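Local coordinates for protein putative glucoamylase (Bacteroides fragilis NCTC 9343, PDB 3EU8) that is a putative glucoamylase that probably hydrolyses glycosidic bonds in carbohydrate, though its function has not been established, at residues Thr29-Tyr32 and Phe33-Ala37; Trp112-Gly115 and Glu116-His119; Pro221-Val224 and Tyr225-Trp229; Leu288-Val291 and Asn292-Tyr295; Asp416-Asn419 and Gly420-Leu424. One frame throughout, in Å; residues are numbered along the deposited sequence.

Overall arrangement
All five contacts are local, each within one continuous piece of chain. Interaction 1 is near the end of helix 18-34, interaction 2 joins strand 112-114 to the turn that follows it, and interactions 3, 4 and 5 lie on helices 222-229, 281-298 and 415-424. Only interactions 3 and 5 touch. Their centres are about 13 Å apart, and Y225 CB meets L424 CD2 at 3.7 Å. Interactions 1 and 2 have centres about 19 Å apart, with nearest atoms about 9 Å apart. Interactions 1 and 3 lie on opposite sides of the chain centre, with centres about 37 Å apart. Ethanediol, probably from the crystallisation liquor, lies beside interactions 1, 2, 4 and 5.

Interaction 1. Residues Thr29-Tyr32 and Phe33-Ala37; sequences TFNY and FWDAA
F30 and W34 are neighbours on one side of helix 18-34, one turn apart near its C-terminal end. W34 can be followed outward. Its CB sits over a face of the F30 ring, a CH-pi contact, 3.5 Å from F30 CE1. Its CG lies near F30 CE1 and CZ. CD2 and CE3 then pass F30 CZ. CG is anti to the backbone N (chi1 -173°), as it also is in F30, and the two side chains point the same way. The F30 ring and the five-membered ring of W34 are almost parallel, with planes 10° apart, but slid so that they barely overlap. R91 adds a cation-pi contact to W34, and Y82 meets the F30 ring edge-to-face.

Y32 and F33 form a T-shaped pair with planes at 88°. Y32 CD2 stands 3.6 Å above the centre of the F33 ring plane. The hydroxyl of Y32 is hydrogen-bonded to the backbone O of R45.

N31 and D35 run side by side, with the amide and carboxylate planes close to parallel. The backbone bond from W34 N to F30 O is helical. N31 O is gripped twice, by D35 N at 2.8 Å and by A36 N at 3.3 Å. The second bond reaches back five residues instead of four. A water donates to A36 O at 2.6 Å and weakly to Y32 O.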
loop_
_atom_site.group_PDB
_atom_site.type_symbol
_atom_site.label_atom_id
_atom_site.label_comp_id
_atom_site.label_asym_id
_atom_site.label_seq_id
_atom_site.Cartn_x
_atom_site.Cartn_y
_atom_site.Cartn_z
ATOM N N THR A 29 -15.300 -1.526 0.568
ATOM C CA THR A 29 -13.984 -0.936 0.418
ATOM C C THR A 29 -13.644 -0.678 -1.058
ATOM O O THR A 29 -12.995 0.327 -1.380
ATOM C CB THR A 29 -12.871 -1.790 1.081
ATOM O OG1 THR A 29 -13.281 -2.163 2.403
ATOM C CG2 THR A 29 -11.598 -0.969 1.193
ATOM N N PHE A 30 -14.090 -1.566 -1.941
ATOM C CA PHE A 30 -14.117 -1.299 -3.368
ATOM C C PHE A 30 -14.899 -0.026 -3.689
ATOM O O PHE A 30 -14.475 0.754 -4.528
ATOM C CB PHE A 30 -14.761 -2.484 -4.099
ATOM C CG PHE A 30 -15.128 -2.201 -5.568
ATOM C CD1 PHE A 30 -16.412 -1.849 -5.924
ATOM C CD2 PHE A 30 -14.196 -2.347 -6.583
ATOM C CE1 PHE A 30 -16.772 -1.587 -7.285
ATOM C CE2 PHE A 30 -14.525 -2.107 -7.906
ATOM C CZ PHE A 30 -15.829 -1.746 -8.275
ATOM N N ASN A 31 -16.040 0.172 -3.032
ATOM C CA ASN A 31 -16.885 1.329 -3.324
ATOM C C ASN A 31 -16.183 2.664 -2.950
ATOM O O ASN A 31 -16.494 3.704 -3.530
ATOM C CB ASN A 31 -18.255 1.205 -2.633
ATOM C CG ASN A 31 -19.203 0.179 -3.283
ATOM O OD1 ASN A 31 -19.023 -0.238 -4.433
ATOM N ND2 ASN A 31 -20.248 -0.207 -2.538
ATOM N N TYR A 32 -15.215 2.623 -2.036
ATOM C CA TYR A 32 -14.394 3.784 -1.725
ATOM C C TYR A 32 -13.719 4.285 -3.013
ATOM O O TYR A 32 -13.747 5.465 -3.340
ATOM C CB TYR A 32 -13.316 3.482 -0.658
ATOM C CG TYR A 32 -12.497 4.728 -0.334
ATOM C CD1 TYR A 32 -13.037 5.775 0.459
ATOM C CD2 TYR A 32 -11.232 4.922 -0.902
ATOM C CE1 TYR A 32 -12.310 6.955 0.718
ATOM C CE2 TYR A 32 -10.523 6.107 -0.695
ATOM C CZ TYR A 32 -11.061 7.127 0.136
ATOM O OH TYR A 32 -10.311 8.276 0.356
ATOM N N PHE A 33 -13.126 3.372 -3.753
ATOM C CA PHE A 33 -12.397 3.740 -4.974
ATOM C C PHE A 33 -13.310 3.888 -6.166
ATOM O O PHE A 33 -12.953 4.578 -7.079
ATOM C CB PHE A 33 -11.276 2.728 -5.257
ATOM C CG PHE A 33 -10.246 2.663 -4.150
ATOM C CD1 PHE A 33 -9.290 3.662 -4.033
ATOM C CD2 PHE A 33 -10.298 1.666 -3.178
ATOM C CE1 PHE A 33 -8.381 3.662 -2.999
ATOM C CE2 PHE A 33 -9.361 1.630 -2.127
ATOM C CZ PHE A 33 -8.392 2.636 -2.046
ATOM N N TRP A 34 -14.474 3.227 -6.154
ATOM C CA TRP A 34 -15.387 3.249 -7.280
ATOM C C TRP A 34 -16.379 4.431 -7.203
ATOM O O TRP A 34 -16.445 5.252 -8.116
ATOM C CB TRP A 34 -16.111 1.881 -7.482
ATOM C CG TRP A 34 -16.905 1.902 -8.751
ATOM C CD1 TRP A 34 -18.230 2.260 -8.885
ATOM C CD2 TRP A 34 -16.420 1.685 -10.088
ATOM N NE1 TRP A 34 -18.588 2.262 -10.203
ATOM C CE2 TRP A 34 -17.517 1.906 -10.971
ATOM C CE3 TRP A 34 -15.190 1.320 -10.622
ATOM C CZ2 TRP A 34 -17.415 1.750 -12.368
ATOM C CZ3 TRP A 34 -15.077 1.164 -12.023
ATOM C CH2 TRP A 34 -16.178 1.386 -12.872
ATOM N N ASP A 35 -17.119 4.534 -6.104
ATOM C CA ASP A 35 -18.128 5.548 -5.964
ATOM C C ASP A 35 -17.499 6.864 -5.478
ATOM O O ASP A 35 -17.987 7.927 -5.834
ATOM C CB ASP A 35 -19.218 5.106 -4.966
ATOM C CG ASP A 35 -20.111 3.939 -5.468
ATOM O OD1 ASP A 35 -20.112 3.562 -6.671
ATOM O OD2 ASP A 35 -20.851 3.413 -4.607
ATOM N N ALA A 36 -16.469 6.791 -4.629
ATOM C CA ALA A 36 -15.874 7.986 -4.004
ATOM C C ALA A 36 -14.525 8.436 -4.641
ATOM O O ALA A 36 -13.783 9.213 -4.052
ATOM C CB ALA A 36 -15.761 7.771 -2.455
ATOM N N ALA A 37 -14.238 7.971 -5.855
ATOM C CA ALA A 37 -13.170 8.505 -6.712
ATOM C C ALA A 37 -13.373 9.998 -6.966
ATOM O O ALA A 37 -14.490 10.453 -7.151
ATOM C CB ALA A 37 -13.147 7.772 -8.065
HETATM O O HOH W 1 -11.566 7.937 -3.622
#

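Interaction 2. Residues Trp112-Gly115 and Glu116-His119; sequences WWNG and ETGH
The indole of W113 has the backbone of H119 at its edge, where H119 C lies near the ring plane. G118 O approaches the same ring obliquely, 3.3 Å from W113 CD1. The H119 imidazole has T117 O over the centre of one face. Outside the turn, W113 NE1 is hydrogen-bonded to D103 O, and F98 meets the indole edge-to-face.

A type I beta turn over N114-T117 reverses the chain after strand 112-114. N114 N donates to H119 O at 3.0 Å. N114 O accepts from G118 N nearly head-on and from T117 N at 3.2 Å, the latter from above the carbonyl plane. G118 has a positive phi of 77°.

N114 CG is anti to its own N (chi1 -174°), which lets OD1 accept from E116 N at 2.9 Å, an Asx turn. A water joins N114 ND2 to E116 OE1. T117 OG1 closes an ST turn by accepting from H119 N, 3.2 Å away.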
loop_
_atom_site.group_PDB
_atom_site.type_symbol
_atom_site.label_atom_id
_atom_site.label_comp_id
_atom_site.label_asym_id
_atom_site.label_seq_id
_atom_site.Cartn_x
_atom_site.Cartn_y
_atom_site.Cartn_z
ATOM N N TRP A 112 1.092 13.942 -4.648
ATOM C CA TRP A 112 -0.263 14.466 -4.805
ATOM C C TRP A 112 -0.422 15.362 -6.003
ATOM O O TRP A 112 0.525 16.063 -6.408
ATOM C CB TRP A 112 -0.680 15.277 -3.554
ATOM C CG TRP A 112 -0.730 14.459 -2.279
ATOM C CD1 TRP A 112 -1.630 13.498 -1.980
ATOM C CD2 TRP A 112 0.153 14.542 -1.153
ATOM N NE1 TRP A 112 -1.382 12.982 -0.753
ATOM C CE2 TRP A 112 -0.293 13.596 -0.211
ATOM C CE3 TRP A 112 1.294 15.307 -0.853
ATOM C CZ2 TRP A 112 0.366 13.379 1.037
ATOM C CZ3 TRP A 112 1.971 15.073 0.398
ATOM C CH2 TRP A 112 1.494 14.135 1.316
ATOM N N TRP A 113 -1.624 15.331 -6.567
ATOM C CA TRP A 113 -2.118 16.363 -7.482
ATOM C C TRP A 113 -3.471 16.835 -6.946
ATOM O O TRP A 113 -4.129 16.128 -6.187
ATOM C CB TRP A 113 -2.461 15.861 -8.894
ATOM C CG TRP A 113 -1.434 15.141 -9.677
ATOM C CD1 TRP A 113 -0.569 15.679 -10.569
ATOM C CD2 TRP A 113 -1.224 13.722 -9.710
ATOM N NE1 TRP A 113 0.215 14.685 -11.124
ATOM C CE2 TRP A 113 -0.185 13.473 -10.630
ATOM C CE3 TRP A 113 -1.790 12.638 -9.022
ATOM C CZ2 TRP A 113 0.277 12.175 -10.912
ATOM C CZ3 TRP A 113 -1.342 11.353 -9.299
ATOM C CH2 TRP A 113 -0.305 11.133 -10.238
ATOM N N ASN A 114 -3.845 18.035 -7.362
ATOM C CA ASN A 114 -5.215 18.454 -7.366
ATOM C C ASN A 114 -5.880 17.760 -8.550
ATOM O O ASN A 114 -5.477 17.931 -9.697
ATOM C CB ASN A 114 -5.307 19.976 -7.471
ATOM C CG ASN A 114 -6.728 20.483 -7.323
ATOM O OD1 ASN A 114 -7.690 19.795 -7.663
ATOM N ND2 ASN A 114 -6.863 21.709 -6.848
ATOM N N GLY A 115 -6.854 16.909 -8.238
ATOM C CA GLY A 115 -7.548 16.118 -9.250
ATOM C C GLY A 115 -8.244 16.962 -10.292
ATOM O O GLY A 115 -8.391 16.531 -11.428
ATOM N N GLU A 116 -8.652 18.173 -9.896
ATOM C CA GLU A 116 -9.394 19.100 -10.766
ATOM C C GLU A 116 -8.498 19.869 -11.754
ATOM O O GLU A 116 -9.009 20.414 -12.737
ATOM C CB GLU A 116 -10.213 20.109 -9.942
ATOM C CG GLU A 116 -11.260 19.482 -9.033
ATOM C CD GLU A 116 -11.934 20.473 -8.088
ATOM O OE1 GLU A 116 -11.654 21.698 -8.139
ATOM O OE2 GLU A 116 -12.802 20.023 -7.315
ATOM N N THR A 117 -7.186 19.898 -11.509
ATOM C CA THR A 117 -6.262 20.642 -12.365
ATOM C C THR A 117 -5.152 19.804 -13.030
ATOM O O THR A 117 -4.581 20.233 -14.028
ATOM C CB THR A 117 -5.584 21.801 -11.557
ATOM O OG1 THR A 117 -4.730 21.238 -10.556
ATOM C CG2 THR A 117 -6.617 22.685 -10.897
ATOM N N GLY A 118 -4.800 18.660 -12.446
ATOM C CA GLY A 118 -3.643 17.851 -12.906
ATOM C C GLY A 118 -2.306 18.416 -12.476
ATOM O O GLY A 118 -1.258 17.930 -12.887
ATOM N N HIS A 119 -2.320 19.439 -11.626
ATOM C CA HIS A 119 -1.084 20.031 -11.143
ATOM C C HIS A 119 -0.691 19.471 -9.797
ATOM O O HIS A 119 -1.541 19.137 -8.989
ATOM C CB HIS A 119 -1.180 21.559 -11.080
ATOM C CG HIS A 119 -1.345 22.191 -12.431
ATOM N ND1 HIS A 119 -0.640 21.767 -13.543
ATOM C CD2 HIS A 119 -2.172 23.168 -12.864
ATOM C CE1 HIS A 119 -1.010 22.480 -14.594
ATOM N NE2 HIS A 119 -1.938 23.334 -14.208
HETATM O O HOH W 2 -9.557 23.292 -7.420
#

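Interaction 3. Residues Pro221-Val224 and Tyr225-Trp229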
loop_
_atom_site.group_PDB
_atom_site.type_symbol
_atom_site.label_atom_id
_atom_site.label_comp_id
_atom_site.label_asym_id
_atom_site.label_seq_id
_atom_site.Cartn_x
_atom_site.Cartn_y
_atom_site.Cartn_z
ATOM N N PRO A 221 21.512 -0.787 -12.172
ATOM C CA PRO A 221 22.254 -1.995 -11.901
ATOM C C PRO A 221 21.921 -2.574 -10.530
ATOM O O PRO A 221 21.468 -1.834 -9.617
ATOM C CB PRO A 221 23.718 -1.558 -11.965
ATOM C CG PRO A 221 23.764 -0.139 -12.073
ATOM C CD PRO A 221 22.371 0.408 -12.176
ATOM N N ALA A 222 22.174 -3.873 -10.383
ATOM C CA ALA A 222 21.967 -4.590 -9.141
ATOM C C ALA A 222 22.658 -3.888 -7.956
ATOM O O ALA A 222 22.131 -3.909 -6.852
ATOM C CB ALA A 222 22.417 -6.106 -9.303
ATOM N N ALA A 223 23.806 -3.243 -8.197
ATOM C CA ALA A 223 24.560 -2.510 -7.156
ATOM C C ALA A 223 23.718 -1.470 -6.428
ATOM O O ALA A 223 23.973 -1.173 -5.268
ATOM C CB ALA A 223 25.777 -1.799 -7.757
ATOM N N VAL A 224 22.752 -0.879 -7.131
ATOM C CA VAL A 224 21.865 0.128 -6.539
ATOM C C VAL A 224 21.077 -0.513 -5.365
ATOM O O VAL A 224 20.877 0.111 -4.327
ATOM C CB VAL A 224 20.913 0.771 -7.619
ATOM C CG1 VAL A 224 19.826 1.582 -6.977
ATOM C CG2 VAL A 224 21.717 1.628 -8.627
ATOM N N TYR A 225 20.643 -1.761 -5.550
ATOM C CA TYR A 225 19.942 -2.519 -4.499
ATOM C C TYR A 225 20.884 -2.988 -3.390
ATOM O O TYR A 225 20.627 -2.803 -2.196
ATOM C CB TYR A 225 19.227 -3.711 -5.152
ATOM C CG TYR A 225 18.502 -4.629 -4.207
ATOM C CD1 TYR A 225 17.344 -4.241 -3.565
ATOM C CD2 TYR A 225 18.976 -5.905 -3.965
ATOM C CE1 TYR A 225 16.688 -5.100 -2.708
ATOM C CE2 TYR A 225 18.336 -6.762 -3.115
ATOM C CZ TYR A 225 17.197 -6.367 -2.478
ATOM O OH TYR A 225 16.591 -7.272 -1.615
ATOM N N HIS A 226 21.983 -3.613 -3.786
ATOM C CA HIS A 226 22.896 -4.238 -2.818
ATOM C C HIS A 226 23.612 -3.257 -1.898
ATOM O O HIS A 226 23.721 -3.508 -0.710
ATOM C CB HIS A 226 23.895 -5.113 -3.552
ATOM C CG HIS A 226 23.255 -6.310 -4.150
ATOM N ND1 HIS A 226 22.573 -7.233 -3.385
ATOM C CD2 HIS A 226 23.121 -6.703 -5.436
ATOM C CE1 HIS A 226 22.077 -8.167 -4.180
ATOM N NE2 HIS A 226 22.400 -7.872 -5.429
ATOM N N GLU A 227 24.059 -2.143 -2.474
ATOM C CA GLU A 227 24.702 -1.068 -1.743
ATOM C C GLU A 227 23.712 -0.062 -1.151
ATOM O O GLU A 227 23.873 0.357 -0.026
ATOM C CB GLU A 227 25.679 -0.327 -2.663
ATOM C CG GLU A 227 26.814 -1.242 -3.236
ATOM C CD GLU A 227 27.854 -0.483 -4.091
ATOM O OE1 GLU A 227 28.029 0.772 -3.934
ATOM O OE2 GLU A 227 28.495 -1.169 -4.923
ATOM N N GLY A 228 22.684 0.319 -1.899
ATOM C CA GLY A 228 21.769 1.388 -1.468
ATOM C C GLY A 228 20.694 0.925 -0.496
ATOM O O GLY A 228 20.610 1.395 0.640
ATOM N N TRP A 229 19.860 -0.007 -0.948
ATOM C CA TRP A 229 18.779 -0.577 -0.108
ATOM C C TRP A 229 19.327 -1.419 1.054
ATOM O O TRP A 229 18.992 -1.175 2.214
ATOM C CB TRP A 229 17.811 -1.404 -0.977
ATOM C CG TRP A 229 16.763 -2.178 -0.203
ATOM C CD1 TRP A 229 16.742 -3.521 0.055
ATOM C CD2 TRP A 229 15.608 -1.637 0.427
ATOM N NE1 TRP A 229 15.626 -3.852 0.782
ATOM C CE2 TRP A 229 14.919 -2.706 1.031
ATOM C CE3 TRP A 229 15.074 -0.344 0.523
ATOM C CZ2 TRP A 229 13.731 -2.521 1.709
ATOM C CZ3 TRP A 229 13.911 -0.173 1.211
ATOM C CH2 TRP A 229 13.248 -1.238 1.786
#
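A222 and H226 meet along helix 222-229, one turn apart at its start. H226 CG is anti to the carbonyl carbon (chi1 -69°). This swings the imidazole back toward the first turn, so that CD2 comes within 3.3 Å of A222 O and 4.0 Å of A222 CB. The carbonyl approaches the ring obliquely. On one face of the imidazole lies Y225 CD2, offset toward the rim. The far nitrogen, H226 ND1, is hydrogen-bonded to the hydroxyl of Y277.

E227 also folds back along the helix. Its CB and CG pass A223 O, and its extended chain carries OE2 to 4.0 Å from A223 CB. The other carboxylate oxygen, OE1, is hydrogen-bonded to N181.

Y225 and W229 take the other choice. Both have CG anti to the backbone N, and both rings lead away from the first turn. They pack against helix 206-214, where W229 meets Y209 with ring planes at about 45°. The Y225 hydroxyl is hydrogen-bonded to D275.

The backbone is helical, with a wider pi-type turn at 225-229. H226 N donates to A222 O at 3.1 Å, and E227 N donates to A223 O. The next bond is weak: G228 N lies 3.0 Å from V224 O, with an angle of 131° at the hydrogen.

Interaction 4. Residues Leu288-Val291 and Asn292-Tyr295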
loop_
_atom_site.group_PDB
_atom_site.type_symbol
_atom_site.label_atom_id
_atom_site.label_comp_id
_atom_site.label_asym_id
_atom_site.label_seq_id
_atom_site.Cartn_x
_atom_site.Cartn_y
_atom_site.Cartn_z
ATOM N N LEU A 288 6.579 -9.799 11.799
ATOM C CA LEU A 288 6.280 -8.346 12.038
ATOM C C LEU A 288 4.828 -8.099 12.500
ATOM O O LEU A 288 4.577 -7.284 13.394
ATOM C CB LEU A 288 6.606 -7.483 10.806
ATOM C CG LEU A 288 6.577 -5.955 10.998
ATOM C CD1 LEU A 288 7.456 -5.471 12.174
ATOM C CD2 LEU A 288 6.997 -5.303 9.680
ATOM N N THR A 289 3.898 -8.798 11.861
ATOM C CA THR A 289 2.463 -8.745 12.174
ATOM C C THR A 289 2.257 -9.312 13.573
ATOM O O THR A 289 1.514 -8.758 14.355
ATOM C CB THR A 289 1.635 -9.585 11.132
ATOM O OG1 THR A 289 1.902 -9.106 9.809
ATOM C CG2 THR A 289 0.135 -9.533 11.388
ATOM N N LEU A 290 2.934 -10.412 13.892
ATOM C CA LEU A 290 2.784 -11.044 15.200
ATOM C C LEU A 290 3.399 -10.223 16.358
ATOM O O LEU A 290 2.855 -10.254 17.470
ATOM C CB LEU A 290 3.317 -12.483 15.182
ATOM C CG LEU A 290 2.601 -13.529 14.282
ATOM C CD1 LEU A 290 3.393 -14.902 14.277
ATOM C CD2 LEU A 290 1.153 -13.775 14.665
ATOM N N VAL A 291 4.494 -9.495 16.098
ATOM C CA VAL A 291 5.080 -8.528 17.054
ATOM C C VAL A 291 4.064 -7.424 17.404
ATOM O O VAL A 291 3.919 -7.023 18.560
ATOM C CB VAL A 291 6.323 -7.842 16.448
ATOM C CG1 VAL A 291 6.722 -6.592 17.212
ATOM C CG2 VAL A 291 7.441 -8.813 16.340
ATOM N N ASN A 292 3.378 -6.943 16.372
ATOM C CA ASN A 292 2.357 -5.925 16.501
ATOM C C ASN A 292 1.215 -6.464 17.368
ATOM O O ASN A 292 0.805 -5.828 18.339
ATOM C CB ASN A 292 1.836 -5.530 15.093
ATOM C CG ASN A 292 1.164 -4.154 15.065
ATOM O OD1 ASN A 292 0.031 -4.003 15.482
ATOM N ND2 ASN A 292 1.871 -3.154 14.550
ATOM N N ARG A 293 0.709 -7.640 17.007
ATOM C CA ARG A 293 -0.352 -8.298 17.756
ATOM C C ARG A 293 0.046 -8.513 19.216
ATOM O O ARG A 293 -0.737 -8.255 20.132
ATOM C CB ARG A 293 -0.638 -9.623 17.105
ATOM C CG ARG A 293 -1.628 -10.460 17.820
ATOM C CD ARG A 293 -1.861 -11.735 17.057
ATOM N NE ARG A 293 -2.839 -12.564 17.759
ATOM C CZ ARG A 293 -2.561 -13.452 18.718
ATOM N NH1 ARG A 293 -1.329 -13.660 19.161
ATOM N NH2 ARG A 293 -3.558 -14.123 19.267
ATOM N N GLU A 294 1.272 -8.977 19.424
ATOM C CA GLU A 294 1.746 -9.270 20.750
ATOM C C GLU A 294 1.816 -8.019 21.611
ATOM O O GLU A 294 1.391 -8.057 22.768
ATOM C CB GLU A 294 3.098 -9.963 20.722
ATOM C CG GLU A 294 3.397 -10.714 22.012
ATOM C CD GLU A 294 2.442 -11.896 22.280
ATOM O OE1 GLU A 294 1.852 -12.471 21.326
ATOM O OE2 GLU A 294 2.263 -12.241 23.464
ATOM N N TYR A 295 2.331 -6.921 21.068
ATOM C CA TYR A 295 2.403 -5.671 21.841
ATOM C C TYR A 295 1.012 -5.232 22.306
ATOM O O TYR A 295 0.850 -4.810 23.439
ATOM C CB TYR A 295 3.091 -4.557 21.060
ATOM C CG TYR A 295 2.914 -3.222 21.726
ATOM C CD1 TYR A 295 1.780 -2.451 21.494
ATOM C CD2 TYR A 295 3.855 -2.750 22.632
ATOM C CE1 TYR A 295 1.590 -1.251 22.158
ATOM C CE2 TYR A 295 3.677 -1.557 23.261
ATOM C CZ TYR A 295 2.565 -0.812 23.035
ATOM O OH TYR A 295 2.409 0.380 23.719
HETATM O O HOH W 3 4.441 -3.907 13.260
HETATM O O HOH W 4 1.208 -12.429 18.578
#
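L290 O is joined through one water to the side chains of R293 and E294. R293 has CG anti to the backbone N (chi1 175°) and stays extended from CG to NE. Its NH1 donates to the water at 2.9 Å, and the water sits at the guanidinium edge, in plane. E294 has the same first torsion class but bends at chi2 (65°), and so its OE1 accepts from that water at 2.8 Å. The water also donates to L290 O, 2.9 Å away, and so ties both side chains to the backbone.

This is the middle of helix 281-298, where N292 to Y295 each donate to the carbonyl four residues back. E294 N to L290 O is 2.8 Å, so L290 O takes both this bond and the water.

N292 CB packs 3.3 Å from T289 O. Its amide leads away: OD1 accepts from L313 N, and ND2 donates a hydrogen bond to a second water at 3.0 Å. That water donates weakly to L288 O. The Y295 ring also leads away from 288-291, its hydroxyl hydrogen-bonded to D332.

Interaction 5. Residues Asp416-Asn419 and Gly420-Leu424; sequences DVQN and GLKKL. With EDO (1,2-ethanediol), chain B.
V417 and L421 pack one turn apart on helix 415-424. Their apolar side chains lie side by side and point the same way, with V417 CG1 4.0 Å from L421 CD1. L421 continues onto I210 of helix 206-214 and M412 of helix 406-412.

The backbone bonds are regular. G420, L421, K422 and K423 each donate to the carbonyl four residues back, and G420 N meets D416 O at 2.9 Å.

Among the polar side chains, K422 folds back over Q418. K422 CG lies 3.3 Å from Q418 O, and a bend at chi4 (60°) turns NZ toward Q418 OE1, 3.5 Å away. Q418 itself bends at chi2 (-70°). Its NE2 is hydrogen-bonded to M412 O, which helps to fix the amide. D416 OD2 is hydrogen-bonded to W167 NE1.

A 1,2-ethanediol, probably from the crystallisation liquor, is also hydrogen-bonded to F426 O. K422 CG is 3.4 Å from its O2. Its O1 donates to Q418 OE1 at 2.9 Å.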
loop_
_atom_site.group_PDB
_atom_site.type_symbol
_atom_site.label_atom_id
_atom_site.label_comp_id
_atom_site.label_asym_id
_atom_site.label_seq_id
_atom_site.Cartn_x
_atom_site.Cartn_y
_atom_site.Cartn_z
ATOM N N ASP A 416 8.892 -8.002 -17.250
ATOM C CA ASP A 416 9.910 -7.069 -16.715
ATOM C C ASP A 416 10.101 -7.292 -15.226
ATOM O O ASP A 416 11.224 -7.394 -14.750
ATOM C CB ASP A 416 9.574 -5.617 -17.016
ATOM C CG ASP A 416 9.512 -5.337 -18.515
ATOM O OD1 ASP A 416 10.249 -6.006 -19.262
ATOM O OD2 ASP A 416 8.716 -4.472 -18.953
ATOM N N VAL A 417 9.004 -7.461 -14.503
ATOM C CA VAL A 417 9.088 -7.750 -13.078
ATOM C C VAL A 417 9.946 -8.975 -12.857
ATOM O O VAL A 417 10.803 -8.940 -12.018
ATOM C CB VAL A 417 7.688 -7.959 -12.435
ATOM C CG1 VAL A 417 7.789 -8.480 -11.013
ATOM C CG2 VAL A 417 6.871 -6.675 -12.528
ATOM N N GLN A 418 9.720 -10.043 -13.620
ATOM C CA GLN A 418 10.532 -11.259 -13.488
ATOM C C GLN A 418 12.010 -10.996 -13.709
ATOM O O GLN A 418 12.836 -11.495 -12.954
ATOM C CB GLN A 418 10.032 -12.371 -14.424
ATOM C CG GLN A 418 8.657 -13.000 -13.979
ATOM C CD GLN A 418 8.764 -13.865 -12.685
ATOM O OE1 GLN A 418 9.650 -14.699 -12.589
ATOM N NE2 GLN A 418 7.847 -13.654 -11.693
ATOM N N ASN A 419 12.333 -10.206 -14.736
ATOM C CA ASN A 419 13.721 -9.920 -15.067
ATOM C C ASN A 419 14.372 -9.087 -13.945
ATOM O O ASN A 419 15.511 -9.304 -13.602
ATOM C CB ASN A 419 13.852 -9.190 -16.417
ATOM C CG ASN A 419 13.708 -10.115 -17.643
ATOM O OD1 ASN A 419 14.149 -11.253 -17.637
ATOM N ND2 ASN A 419 13.116 -9.589 -18.724
ATOM N N GLY A 420 13.643 -8.125 -13.399
ATOM C CA GLY A 420 14.130 -7.340 -12.277
ATOM C C GLY A 420 14.415 -8.205 -11.057
ATOM O O GLY A 420 15.431 -8.053 -10.410
ATOM N N LEU A 421 13.523 -9.152 -10.763
ATOM C CA LEU A 421 13.720 -10.022 -9.607
ATOM C C LEU A 421 14.958 -10.894 -9.779
ATOM O O LEU A 421 15.761 -11.045 -8.836
ATOM C CB LEU A 421 12.469 -10.856 -9.300
ATOM C CG LEU A 421 11.247 -10.135 -8.698
ATOM C CD1 LEU A 421 9.996 -11.031 -8.850
ATOM C CD2 LEU A 421 11.458 -9.729 -7.227
ATOM N N LYS A 422 15.121 -11.460 -10.975
ATOM C CA LYS A 422 16.316 -12.261 -11.318
ATOM C C LYS A 422 17.591 -11.445 -11.166
ATOM O O LYS A 422 18.535 -11.897 -10.560
ATOM C CB LYS A 422 16.239 -12.805 -12.764
ATOM C CG LYS A 422 15.126 -13.857 -13.001
ATOM C CD LYS A 422 14.815 -14.076 -14.522
ATOM C CE LYS A 422 14.057 -15.394 -14.804
ATOM N NZ LYS A 422 12.746 -15.457 -14.113
ATOM N N LYS A 423 17.594 -10.231 -11.703
ATOM C CA LYS A 423 18.756 -9.345 -11.640
ATOM C C LYS A 423 19.232 -9.061 -10.185
ATOM O O LYS A 423 20.440 -9.034 -9.899
ATOM C CB LYS A 423 18.432 -8.044 -12.383
ATOM C CG LYS A 423 19.597 -7.129 -12.653
ATOM C CD LYS A 423 19.195 -5.958 -13.529
ATOM C CE LYS A 423 20.423 -5.156 -13.968
ATOM N NZ LYS A 423 20.181 -4.303 -15.179
ATOM N N LEU A 424 18.285 -8.900 -9.274
ATOM C CA LEU A 424 18.579 -8.597 -7.860
ATOM C C LEU A 424 18.895 -9.829 -6.981
ATOM O O LEU A 424 19.266 -9.691 -5.805
ATOM C CB LEU A 424 17.410 -7.828 -7.256
ATOM C CG LEU A 424 17.094 -6.484 -7.950
ATOM C CD1 LEU A 424 16.086 -5.639 -7.171
ATOM C CD2 LEU A 424 18.396 -5.706 -8.154
HETATM C C1 EDO B . 11.509 -14.912 -10.030
HETATM O O1 EDO B . 10.793 -16.107 -10.357
HETATM C C2 EDO B . 12.767 -15.282 -9.271
HETATM O O2 EDO B . 13.930 -15.110 -10.104
#